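Local coordinates for protein Sso-CP2 metallo-carboxypetidase (Sulfolobus solfataricus, PDB 4MMO) that probably works as a zinc-dependent carboxypeptidase of the M20 family, cutting amino acids from the C-terminal end of peptides, at residues K64-Y69 with A157-M162; S353-A358 with D394-I399; Y55-V60 with N128-Y133; K150-L155 with Y388-R393. One frame throughout, in Å; residues are numbered along the deposited sequence.

Contacts 1, 2 and 3 all involve one mixed sheet, and contact 4 packs over it. Contact 3 joins antiparallel strands toward one side. Contact 1 joins two parallel strands further in. Backbone bonds link strands 65-71 and 128-134, so contacts 1 and 3 run into each other. Contact 2 sets helix 354-367 against strand 395-396, the neighbour of strand 159-161. Contacts 1, 2 and 3 are largely buried, and contact 4 is only partly so. Contacts 1 and 3 rest on backbone hydrogen bonds with apolar side chains. Contact 2 mixes valine packing with water bridges. Contact 4 is apolar packing of Leu390 on Thr152 and Leu155, and Leu390 also rests on Leu67 of contact 1.

Contact 1 (K64-Y69 with A157-M162); sequences KTLLIY and ADSVIM
Asp158 reaches across to Thr65 near the beginning of segment 64-69. Its CB lies 3.8 Å from Thr65 O. CG stands anti to its own carbonyl carbon (chi1 -53°), which brings it 3.9 Å from Thr65 N. At the tip, OD2 accepts from Thr65 N at 2.7 Å, using the lone pair turned away from OD1. OD2 also lies 3.3 Å from Lys64 CA. A water joins the same OD2 to Thr65 OG1. The backbone N of Asp158 in turn donates to Thr65 O, so the two residues grip each other twice.

Beyond this clasp the strands run parallel in the central sheet of the M20 catalytic domain. Leu67 bonds through both backbone groups: its N donates to Ser159 O almost straight (176°), and its O accepts from Ile161 N. Tyr69 N continues the pattern to Ile161 O at 3.0 Å. Zinc ligands follow both segments closely, His71 after one and Glu163 after the other.

Ile68 and Ile161 lie side by side on one face, pointing the same way, with CG1 to CG1 at 3.8 Å. Leu66 CD1 meets Ile161 CG2 on that face. Phe430 of helix 417-433 covers Leu66 and Ile161. At the far end the Met162 chain bends twice. Its methyl CE thereby comes over a face of the Tyr69 ring, 4.0 Å from the centroid, a CH-pi contact. The Tyr69 hydroxyl is hydrogen-bonded to Glu134.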
loop_
_atom_site.group_PDB
_atom_site.type_symbol
_atom_site.label_atom_id
_atom_site.label_comp_id
_atom_site.label_asym_id
_atom_site.label_seq_id
_atom_site.Cartn_x
_atom_site.Cartn_y
_atom_site.Cartn_z
ATOM N N LYS A 64 24.730 32.726 33.418
ATOM C CA LYS A 64 24.342 31.920 32.262
ATOM C C LYS A 64 23.063 31.131 32.523
ATOM O O LYS A 64 22.835 30.652 33.637
ATOM C CB LYS A 64 25.464 30.954 31.886
ATOM C CG LYS A 64 26.640 31.616 31.190
ATOM C CD LYS A 64 27.746 30.611 30.946
ATOM C CE LYS A 64 28.867 31.188 30.104
ATOM N NZ LYS A 64 29.866 30.145 29.748
ATOM N N THR A 65 22.244 30.996 31.483
ATOM C CA THR A 65 20.996 30.240 31.562
ATOM C C THR A 65 20.959 29.172 30.479
ATOM O O THR A 65 21.128 29.469 29.293
ATOM C CB THR A 65 19.773 31.158 31.403
ATOM O OG1 THR A 65 19.771 32.137 32.447
ATOM C CG2 THR A 65 18.474 30.354 31.464
ATOM N N LEU A 66 20.732 27.931 30.900
ATOM C CA LEU A 66 20.641 26.800 29.990
ATOM C C LEU A 66 19.197 26.296 29.873
ATOM O O LEU A 66 18.525 26.066 30.877
ATOM C CB LEU A 66 21.551 25.671 30.483
ATOM C CG LEU A 66 21.490 24.349 29.714
ATOM C CD1 LEU A 66 22.026 24.518 28.299
ATOM C CD2 LEU A 66 22.253 23.265 30.457
ATOM N N LEU A 67 18.733 26.131 28.640
ATOM C CA LEU A 67 17.434 25.528 28.363
ATOM C C LEU A 67 17.638 24.060 28.002
ATOM O O LEU A 67 18.365 23.748 27.062
ATOM C CB LEU A 67 16.739 26.266 27.212
ATOM C CG LEU A 67 15.351 25.761 26.794
ATOM C CD1 LEU A 67 14.377 25.804 27.958
ATOM C CD2 LEU A 67 14.812 26.583 25.635
ATOM N N ILE A 68 17.009 23.164 28.758
ATOM C CA ILE A 68 17.139 21.729 28.514
ATOM C C ILE A 68 15.834 21.156 27.958
ATOM O O ILE A 68 14.785 21.281 28.579
ATOM C CB ILE A 68 17.532 20.974 29.801
ATOM C CG1 ILE A 68 18.889 21.478 30.301
ATOM C CG2 ILE A 68 17.568 19.461 29.555
ATOM C CD1 ILE A 68 19.414 20.771 31.536
ATOM N N TYR A 69 15.923 20.527 26.789
ATOM C CA TYR A 69 14.770 19.927 26.126
ATOM C C TYR A 69 14.836 18.404 26.174
ATOM O O TYR A 69 15.866 17.804 25.873
ATOM C CB TYR A 69 14.687 20.397 24.666
ATOM C CG TYR A 69 13.712 19.610 23.809
ATOM C CD1 TYR A 69 14.113 18.450 23.159
ATOM C CD2 TYR A 69 12.397 20.029 23.647
ATOM C CE1 TYR A 69 13.235 17.727 22.378
ATOM C CE2 TYR A 69 11.505 19.307 22.861
ATOM C CZ TYR A 69 11.932 18.158 22.232
ATOM O OH TYR A 69 11.060 17.428 21.455
ATOM N N ALA A 157 17.150 31.911 27.075
ATOM C CA ALA A 157 18.332 31.242 27.599
ATOM C C ALA A 157 19.505 31.526 26.671
ATOM O O ALA A 157 19.303 31.875 25.510
ATOM C CB ALA A 157 18.088 29.751 27.706
ATOM N N ASP A 158 20.725 31.377 27.183
ATOM C CA ASP A 158 21.925 31.638 26.391
ATOM C C ASP A 158 22.281 30.448 25.517
ATOM O O ASP A 158 22.945 30.596 24.494
ATOM C CB ASP A 158 23.104 31.974 27.304
ATOM C CG ASP A 158 22.775 33.083 28.275
ATOM O OD1 ASP A 158 22.575 34.229 27.820
ATOM O OD2 ASP A 158 22.706 32.808 29.491
ATOM N N SER A 159 21.846 29.262 25.924
ATOM C CA SER A 159 22.105 28.062 25.142
ATOM C C SER A 159 21.038 27.014 25.400
ATOM O O SER A 159 20.283 27.105 26.366
ATOM C CB SER A 159 23.484 27.491 25.472
ATOM O OG SER A 159 23.550 27.072 26.822
ATOM N N VAL A 160 20.990 26.018 24.523
ATOM C CA VAL A 160 20.012 24.956 24.627
ATOM C C VAL A 160 20.637 23.612 24.293
ATOM O O VAL A 160 21.452 23.509 23.376
ATOM C CB VAL A 160 18.807 25.216 23.688
ATOM C CG1 VAL A 160 19.274 25.429 22.252
ATOM C CG2 VAL A 160 17.801 24.077 23.764
ATOM N N ILE A 161 20.256 22.584 25.048
ATOM C CA ILE A 161 20.609 21.217 24.691
ATOM C C ILE A 161 19.343 20.432 24.347
ATOM O O ILE A 161 18.345 20.480 25.069
ATOM C CB ILE A 161 21.449 20.510 25.788
ATOM C CG1 ILE A 161 20.678 20.395 27.104
ATOM C CG2 ILE A 161 22.773 21.268 26.005
ATOM C CD1 ILE A 161 21.330 19.452 28.098
ATOM N N MET A 162 19.386 19.734 23.217
ATOM C CA MET A 162 18.233 18.994 22.732
ATOM C C MET A 162 18.136 17.648 23.450
ATOM O O MET A 162 18.770 17.459 24.489
ATOM C CB MET A 162 18.318 18.831 21.216
ATOM C CG MET A 162 18.304 20.148 20.460
ATOM S SD MET A 162 16.887 21.198 20.859
ATOM C CE MET A 162 15.538 20.146 20.305
HETATM O O HOH W 1 21.106 34.252 31.661
#

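Contact 2 (S353-A358 with D394-I399); sequences STVVKA and DAVSAI
Val355 and Val356 of helix 354-367 pack against Val396 of strand 395-396. This is helix-on-sheet packing at the outermost strand of the mixed sheet within this chain, and it takes place at the helix N-terminus, where Ser353 is the N-cap.

The apolar part belongs to three valines. Val355 and Val396 slide past each other in opposite directions, with Val355 CG2 3.9 Å from Val396 CG1. Val356 comes in obliquely with its own CG2, also 3.9 Å from Val396 CB. The other branch of Val355, CG1, rests near the backbone of Asp394. Phe430 of helix 417-433 and Ile161 of the next strand also touch Val355, so this residue is buried on several sides.

The capping bond lies within the helix segment. Ser353 OG sits between its backbone N and carbonyl carbon (chi1 76°), which turns it back over the first turn to accept from Val356 N at 3.2 Å. The same OG donates to a water, and that water donates to Ala395 O. The one hydroxyl caps the helix and, through a water, links it to the strand.

The charged part is also carried by water. Asp394 faces the helix start, where its negative charge would be expected to suit the helix dipole. Two waters stand between them. One accepts from Thr354 N at 2.9 Å and the other from Val355 N at 3.1 Å. Both waters make weak bonds to the same carboxylate oxygen, Asp394 OD2.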
loop_
_atom_site.group_PDB
_atom_site.type_symbol
_atom_site.label_atom_id
_atom_site.label_comp_id
_atom_site.label_asym_id
_atom_site.label_seq_id
_atom_site.Cartn_x
_atom_site.Cartn_y
_atom_site.Cartn_z
ATOM N N SER A 353 30.871 27.002 19.826
ATOM C CA SER A 353 30.118 27.568 20.932
ATOM C C SER A 353 30.622 26.937 22.219
ATOM O O SER A 353 31.143 25.819 22.210
ATOM C CB SER A 353 28.618 27.309 20.766
ATOM O OG SER A 353 28.297 25.967 21.081
ATOM N N THR A 354 30.469 27.649 23.327
ATOM C CA THR A 354 30.909 27.129 24.613
ATOM C C THR A 354 30.093 25.907 25.044
ATOM O O THR A 354 30.631 24.985 25.667
ATOM C CB THR A 354 30.831 28.205 25.704
ATOM O OG1 THR A 354 29.533 28.805 25.687
ATOM C CG2 THR A 354 31.882 29.281 25.464
ATOM N N VAL A 355 28.801 25.889 24.721
ATOM C CA VAL A 355 27.970 24.758 25.124
ATOM C C VAL A 355 28.483 23.501 24.431
ATOM O O VAL A 355 28.576 22.442 25.050
ATOM C CB VAL A 355 26.444 24.985 24.868
ATOM C CG1 VAL A 355 26.120 25.070 23.377
ATOM C CG2 VAL A 355 25.629 23.877 25.525
ATOM N N VAL A 356 28.866 23.626 23.162
ATOM C CA VAL A 356 29.418 22.481 22.442
ATOM C C VAL A 356 30.754 22.081 23.053
ATOM O O VAL A 356 31.007 20.900 23.295
ATOM C CB VAL A 356 29.585 22.769 20.934
ATOM C CG1 VAL A 356 30.374 21.657 20.250
ATOM C CG2 VAL A 356 28.224 22.916 20.272
ATOM N N LYS A 357 31.602 23.073 23.306
ATOM C CA LYS A 357 32.916 22.829 23.886
ATOM C C LYS A 357 32.784 22.113 25.220
ATOM O O LYS A 357 33.421 21.087 25.440
ATOM C CB LYS A 357 33.675 24.147 24.067
ATOM C CG LYS A 357 34.324 24.663 22.792
ATOM C CD LYS A 357 34.776 26.109 22.940
ATOM C CE LYS A 357 35.862 26.463 21.935
ATOM N NZ LYS A 357 36.250 27.898 22.016
ATOM N N ALA A 358 31.946 22.654 26.101
ATOM C CA ALA A 358 31.698 22.040 27.404
ATOM C C ALA A 358 31.222 20.597 27.249
ATOM O O ALA A 358 31.537 19.731 28.063
ATOM C CB ALA A 358 30.672 22.849 28.178
ATOM N N ASP A 394 23.272 28.936 20.073
ATOM C CA ASP A 394 24.141 27.952 20.707
ATOM C C ASP A 394 23.318 26.743 21.121
ATOM O O ASP A 394 22.803 26.681 22.239
ATOM C CB ASP A 394 24.862 28.560 21.914
ATOM C CG ASP A 394 25.784 29.710 21.527
ATOM O OD1 ASP A 394 26.194 29.773 20.351
ATOM O OD2 ASP A 394 26.100 30.551 22.394
ATOM N N ALA A 395 23.194 25.794 20.199
ATOM C CA ALA A 395 22.410 24.589 20.425
ATOM C C ALA A 395 23.223 23.348 20.081
ATOM O O ALA A 395 24.031 23.360 19.157
ATOM C CB ALA A 395 21.133 24.628 19.598
ATOM N N VAL A 396 22.997 22.281 20.837
ATOM C CA VAL A 396 23.669 21.008 20.611
ATOM C C VAL A 396 22.762 19.865 21.067
ATOM O O VAL A 396 21.880 20.061 21.904
ATOM C CB VAL A 396 25.005 20.941 21.389
ATOM C CG1 VAL A 396 24.762 21.073 22.885
ATOM C CG2 VAL A 396 25.767 19.657 21.075
ATOM N N SER A 397 22.976 18.682 20.503
ATOM C CA SER A 397 22.312 17.479 20.979
ATOM C C SER A 397 23.362 16.479 21.432
ATOM O O SER A 397 24.070 15.885 20.617
ATOM C CB SER A 397 21.434 16.868 19.891
ATOM O OG SER A 397 20.653 15.811 20.425
ATOM N N ALA A 398 23.458 16.305 22.745
ATOM C CA ALA A 398 24.455 15.427 23.330
ATOM C C ALA A 398 24.025 15.017 24.726
ATOM O O ALA A 398 23.160 15.660 25.318
ATOM C CB ALA A 398 25.772 16.133 23.395
ATOM N N ILE A 399 24.700 13.996 25.251
ATOM C CA ILE A 399 24.321 13.264 26.463
ATOM C C ILE A 399 23.274 12.227 26.090
ATOM O O ILE A 399 22.257 12.555 25.482
ATOM C CB ILE A 399 23.793 14.156 27.611
ATOM C CG1 ILE A 399 24.793 15.275 27.926
ATOM C CG2 ILE A 399 23.539 13.307 28.852
ATOM C CD1 ILE A 399 24.259 16.336 28.866
HETATM O O HOH W 2 26.481 25.391 18.776
HETATM O O HOH W 3 29.396 30.317 22.937
HETATM O O HOH W 4 27.313 28.571 24.029
#

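Contact 3 (Y55-V60 with N128-Y133); sequences YAEINV and NVKLLY
Ile58 and Val129 form a hydrogen-bonded antiparallel pair, with Ile58 N to Val129 O at 2.7 Å and the return bond from Val129 N to Ile58 O. Ala56 and Leu131 form the next such pair. There Leu131 N reaches Ala56 O at 2.8 Å, while the bond from Ala56 N is longer. The two strands are neighbours in the mixed sheet of the catalytic domain.

Beyond the end of strand 53-58, Val60 N donates to Asn128 OD1 at 2.9 Å, and Ala62 N donates to the same oxygen. With an alanine at Asn128, the amides of Val60 and Ala62 would probably lose their shared acceptor, and the chain after Asn59 would be less fixed.

On the face of Tyr55, Lys130 lies alongside the tyrosine and points the same way, its CD 3.7 Å from Tyr55 OH. Lys130 NZ ends beyond, on the carbonyls of Lys154 and Lys156. Leu132 CD1 approaches the Tyr55 ring at its edge.

The other face is apolar and is covered by helices 24-39 and 102-121. Ile58 has an unstaggered chi2 of 92°, which swings CD1 toward the neighbouring strand. Ile58 CD1 meets Val129 CG1 and Leu131 CG, each at 4.0 Å.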
loop_
_atom_site.group_PDB
_atom_site.type_symbol
_atom_site.label_atom_id
_atom_site.label_comp_id
_atom_site.label_asym_id
_atom_site.label_seq_id
_atom_site.Cartn_x
_atom_site.Cartn_y
_atom_site.Cartn_z
ATOM N N TYR A 55 7.127 22.243 32.521
ATOM C CA TYR A 55 8.108 23.309 32.590
ATOM C C TYR A 55 8.551 23.545 34.026
ATOM O O TYR A 55 7.760 23.413 34.958
ATOM C CB TYR A 55 7.543 24.605 32.006
ATOM C CG TYR A 55 8.491 25.772 32.131
ATOM C CD1 TYR A 55 9.542 25.935 31.237
ATOM C CD2 TYR A 55 8.347 26.706 33.148
ATOM C CE1 TYR A 55 10.415 26.997 31.345
ATOM C CE2 TYR A 55 9.218 27.774 33.266
ATOM C CZ TYR A 55 10.253 27.912 32.362
ATOM O OH TYR A 55 11.130 28.971 32.469
ATOM N N ALA A 56 9.825 23.891 34.195
ATOM C CA ALA A 56 10.358 24.246 35.504
ATOM C C ALA A 56 11.611 25.089 35.341
ATOM O O ALA A 56 12.351 24.940 34.366
ATOM C CB ALA A 56 10.662 22.997 36.316
ATOM N N GLU A 57 11.835 25.978 36.300
ATOM C CA GLU A 57 13.026 26.808 36.314
ATOM C C GLU A 57 13.789 26.575 37.605
ATOM O O GLU A 57 13.211 26.593 38.690
ATOM C CB GLU A 57 12.656 28.286 36.180
ATOM C CG GLU A 57 13.862 29.215 36.180
ATOM C CD GLU A 57 13.494 30.651 35.874
ATOM O OE1 GLU A 57 12.288 30.971 35.863
ATOM O OE2 GLU A 57 14.414 31.462 35.643
ATOM N N ILE A 58 15.088 26.331 37.468
ATOM C CA ILE A 58 15.993 26.252 38.603
ATOM C C ILE A 58 16.921 27.456 38.526
ATOM O O ILE A 58 17.884 27.457 37.761
ATOM C CB ILE A 58 16.823 24.951 38.587
ATOM C CG1 ILE A 58 15.903 23.728 38.551
ATOM C CG2 ILE A 58 17.729 24.876 39.807
ATOM C CD1 ILE A 58 15.579 23.240 37.156
ATOM N N ASN A 59 16.610 28.486 39.307
ATOM C CA ASN A 59 17.397 29.711 39.314
ATOM C C ASN A 59 18.368 29.760 40.486
ATOM O O ASN A 59 17.964 29.623 41.640
ATOM C CB ASN A 59 16.483 30.933 39.365
ATOM C CG ASN A 59 17.256 32.235 39.282
ATOM O OD1 ASN A 59 17.702 32.637 38.207
ATOM N ND2 ASN A 59 17.424 32.898 40.419
ATOM N N VAL A 60 19.648 29.951 40.173
ATOM C CA VAL A 60 20.686 30.112 41.188
ATOM C C VAL A 60 21.419 31.442 41.005
ATOM O O VAL A 60 22.568 31.589 41.415
ATOM C CB VAL A 60 21.707 28.957 41.137
ATOM C CG1 VAL A 60 21.044 27.648 41.534
ATOM C CG2 VAL A 60 22.333 28.845 39.750
ATOM N N ASN A 128 21.816 28.731 35.594
ATOM C CA ASN A 128 20.372 28.648 35.696
ATOM C C ASN A 128 19.874 27.636 34.680
ATOM O O ASN A 128 20.348 27.609 33.542
ATOM C CB ASN A 128 19.741 30.010 35.439
ATOM C CG ASN A 128 20.282 31.081 36.354
ATOM O OD1 ASN A 128 20.447 30.863 37.552
ATOM N ND2 ASN A 128 20.565 32.251 35.792
ATOM N N VAL A 129 18.926 26.801 35.095
ATOM C CA VAL A 129 18.404 25.747 34.237
ATOM C C VAL A 129 16.900 25.883 34.062
ATOM O O VAL A 129 16.150 25.980 35.036
ATOM C CB VAL A 129 18.741 24.354 34.801
ATOM C CG1 VAL A 129 18.082 23.249 33.974
ATOM C CG2 VAL A 129 20.241 24.163 34.827
ATOM N N LYS A 130 16.476 25.898 32.805
ATOM C CA LYS A 130 15.065 25.856 32.454
ATOM C C LYS A 130 14.791 24.529 31.770
ATOM O O LYS A 130 15.513 24.140 30.848
ATOM C CB LYS A 130 14.716 27.015 31.529
ATOM C CG LYS A 130 14.889 28.371 32.175
ATOM C CD LYS A 130 14.562 29.491 31.212
ATOM C CE LYS A 130 14.527 30.831 31.924
ATOM N NZ LYS A 130 14.218 31.941 30.986
ATOM N N LEU A 131 13.760 23.832 32.241
ATOM C CA LEU A 131 13.406 22.514 31.729
ATOM C C LEU A 131 12.147 22.591 30.880
ATOM O O LEU A 131 11.163 23.217 31.273
ATOM C CB LEU A 131 13.162 21.543 32.884
ATOM C CG LEU A 131 14.294 21.321 33.886
ATOM C CD1 LEU A 131 13.812 20.375 34.975
ATOM C CD2 LEU A 131 15.544 20.775 33.206
ATOM N N LEU A 132 12.183 21.951 29.717
ATOM C CA LEU A 132 11.027 21.914 28.831
ATOM C C LEU A 132 10.832 20.510 28.283
ATOM O O LEU A 132 11.539 20.086 27.370
ATOM C CB LEU A 132 11.190 22.912 27.681
ATOM C CG LEU A 132 9.924 23.194 26.867
ATOM C CD1 LEU A 132 8.890 23.875 27.728
ATOM C CD2 LEU A 132 10.229 24.052 25.650
ATOM N N TYR A 133 9.868 19.798 28.862
ATOM C CA TYR A 133 9.557 18.434 28.460
ATOM C C TYR A 133 8.222 18.378 27.716
ATOM O O TYR A 133 7.176 18.670 28.301
ATOM C CB TYR A 133 9.481 17.535 29.691
ATOM C CG TYR A 133 10.722 17.545 30.555
ATOM C CD1 TYR A 133 11.986 17.690 29.995
ATOM C CD2 TYR A 133 10.629 17.396 31.932
ATOM C CE1 TYR A 133 13.119 17.687 30.784
ATOM C CE2 TYR A 133 11.751 17.393 32.728
ATOM C CZ TYR A 133 12.998 17.539 32.149
ATOM O OH TYR A 133 14.123 17.540 32.941
#

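Contact 4 (K150-L155 with Y388-R393); sequences KNTNKL and YKLGIR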
loop_
_atom_site.group_PDB
_atom_site.type_symbol
_atom_site.label_atom_id
_atom_site.label_comp_id
_atom_site.label_asym_id
_atom_site.label_seq_id
_atom_site.Cartn_x
_atom_site.Cartn_y
_atom_site.Cartn_z
ATOM N N LYS A 150 4.345 31.816 22.233
ATOM C CA LYS A 150 3.623 32.603 23.235
ATOM C C LYS A 150 4.432 32.750 24.530
ATOM O O LYS A 150 4.033 33.484 25.435
ATOM C CB LYS A 150 2.254 31.974 23.529
ATOM C CG LYS A 150 2.240 31.008 24.706
ATOM C CD LYS A 150 0.916 30.264 24.822
ATOM C CE LYS A 150 0.778 29.578 26.177
ATOM N NZ LYS A 150 0.606 30.557 27.288
ATOM N N ASN A 151 5.570 32.063 24.606
ATOM C CA ASN A 151 6.389 32.048 25.816
ATOM C C ASN A 151 7.859 32.346 25.534
ATOM O O ASN A 151 8.741 31.866 26.246
ATOM C CB ASN A 151 6.260 30.691 26.512
ATOM C CG ASN A 151 4.849 30.423 27.010
ATOM O OD1 ASN A 151 4.163 29.524 26.525
ATOM N ND2 ASN A 151 4.414 31.206 27.986
ATOM N N THR A 152 8.122 33.147 24.506
ATOM C CA THR A 152 9.496 33.442 24.111
ATOM C C THR A 152 10.299 34.119 25.224
ATOM O O THR A 152 11.451 33.759 25.463
ATOM C CB THR A 152 9.565 34.307 22.831
ATOM O OG1 THR A 152 8.685 35.432 22.944
ATOM C CG2 THR A 152 9.186 33.484 21.611
ATOM N N ASN A 153 9.703 35.096 25.902
ATOM C CA ASN A 153 10.398 35.765 27.000
ATOM C C ASN A 153 10.680 34.799 28.149
ATOM O O ASN A 153 11.782 34.774 28.692
ATOM C CB ASN A 153 9.600 36.967 27.508
ATOM C CG ASN A 153 9.570 38.113 26.511
ATOM O OD1 ASN A 153 10.465 38.256 25.677
ATOM N ND2 ASN A 153 8.537 38.940 26.599
ATOM N N LYS A 154 9.688 33.991 28.504
ATOM C CA LYS A 154 9.835 33.040 29.600
ATOM C C LYS A 154 10.937 32.008 29.336
ATOM O O LYS A 154 11.589 31.537 30.266
ATOM C CB LYS A 154 8.508 32.322 29.865
ATOM C CG LYS A 154 8.622 31.192 30.882
ATOM C CD LYS A 154 7.313 30.923 31.610
ATOM C CE LYS A 154 6.485 29.858 30.919
ATOM N NZ LYS A 154 5.204 29.628 31.641
ATOM N N LEU A 155 11.141 31.668 28.068
ATOM C CA LEU A 155 12.063 30.602 27.693
ATOM C C LEU A 155 13.454 31.103 27.325
ATOM O O LEU A 155 14.294 30.321 26.878
ATOM C CB LEU A 155 11.487 29.815 26.517
ATOM C CG LEU A 155 10.204 29.045 26.821
ATOM C CD1 LEU A 155 9.625 28.473 25.536
ATOM C CD2 LEU A 155 10.470 27.942 27.833
ATOM N N TYR A 388 15.580 29.096 15.659
ATOM C CA TYR A 388 15.014 30.134 14.800
ATOM C C TYR A 388 13.934 30.966 15.479
ATOM O O TYR A 388 13.886 32.183 15.299
ATOM C CB TYR A 388 14.465 29.514 13.514
ATOM C CG TYR A 388 15.537 28.865 12.668
ATOM C CD1 TYR A 388 16.718 29.535 12.378
ATOM C CD2 TYR A 388 15.378 27.579 12.179
ATOM C CE1 TYR A 388 17.705 28.947 11.614
ATOM C CE2 TYR A 388 16.363 26.980 11.412
ATOM C CZ TYR A 388 17.522 27.668 11.135
ATOM O OH TYR A 388 18.504 27.076 10.374
ATOM N N LYS A 389 13.068 30.324 16.255
ATOM C CA LYS A 389 11.958 31.039 16.874
ATOM C C LYS A 389 12.369 31.655 18.211
ATOM O O LYS A 389 12.007 32.791 18.505
ATOM C CB LYS A 389 10.742 30.128 17.037
ATOM C CG LYS A 389 10.396 29.337 15.786
ATOM C CD LYS A 389 10.138 30.249 14.592
ATOM C CE LYS A 389 9.718 29.450 13.366
ATOM N NZ LYS A 389 9.246 30.321 12.252
ATOM N N LEU A 390 13.131 30.911 19.011
ATOM C CA LEU A 390 13.635 31.430 20.283
ATOM C C LEU A 390 14.971 32.146 20.111
ATOM O O LEU A 390 15.457 32.797 21.037
ATOM C CB LEU A 390 13.783 30.308 21.314
ATOM C CG LEU A 390 12.562 29.947 22.161
ATOM C CD1 LEU A 390 12.925 28.826 23.120
ATOM C CD2 LEU A 390 12.030 31.144 22.937
ATOM N N GLY A 391 15.570 32.013 18.934
ATOM C CA GLY A 391 16.799 32.719 18.629
ATOM C C GLY A 391 17.997 32.252 19.434
ATOM O O GLY A 391 18.908 33.037 19.690
ATOM N N ILE A 392 18.003 30.982 19.833
ATOM C CA ILE A 392 19.134 30.420 20.572
ATOM C C ILE A 392 20.093 29.709 19.624
ATOM O O ILE A 392 19.917 28.534 19.300
ATOM C CB ILE A 392 18.680 29.447 21.674
ATOM C CG1 ILE A 392 17.665 30.130 22.596
ATOM C CG2 ILE A 392 19.888 28.967 22.475
ATOM C CD1 ILE A 392 17.107 29.232 23.683
ATOM N N ARG A 393 21.122 30.435 19.206
ATOM C CA ARG A 393 22.082 29.957 18.219
ATOM C C ARG A 393 22.953 28.841 18.788
ATOM O O ARG A 393 23.340 27.912 18.075
ATOM C CB ARG A 393 22.962 31.127 17.764
ATOM C CG ARG A 393 23.658 30.921 16.428
ATOM C CD ARG A 393 24.460 32.157 16.022
#
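The backbones meet most closely where Thr152 faces Leu390, their CA atoms 6.0 Å apart. Residues 152-154 coil like a helix but lack its repeating bonds, and Leu155 N donates back to Asn151 O at 3.0 Å. Opposite, helix 383-389 gives way to a turn. Gly391 takes a positive phi of 68°, and a backbone bond between Ile392 and Phe386 holds the turn against the helix.

Leu390 carries the contact with both of its methyls. CD2 touches the backbone of Thr152, 3.6 Å from its CA, and lies 3.9 Å from Thr152 CG2. CD1 meets Leu155 CB at 3.8 Å, the two leucine side chains crossing at about a right angle.

The loop between helix 144-149 and strand 159-161 is thus joined to the end of helix 383-389. Both lie over the sheet face that bears Leu67, which Leu390 and Ile392 also touch. Ile148 of helix 144-149 packs on Leu155 and Leu390 alike. A serine at Leu390 would probably open a gap between Thr152, Leu155 and Ile148, leaving the loop less firmly held.

Leu155 has CG anti to its carbonyl carbon (chi1 -65°), and its CD1 comes within 4.1 Å of Leu390 CD1. Ile392 CD1 approaches Leu155 O more loosely, at 4.4 Å.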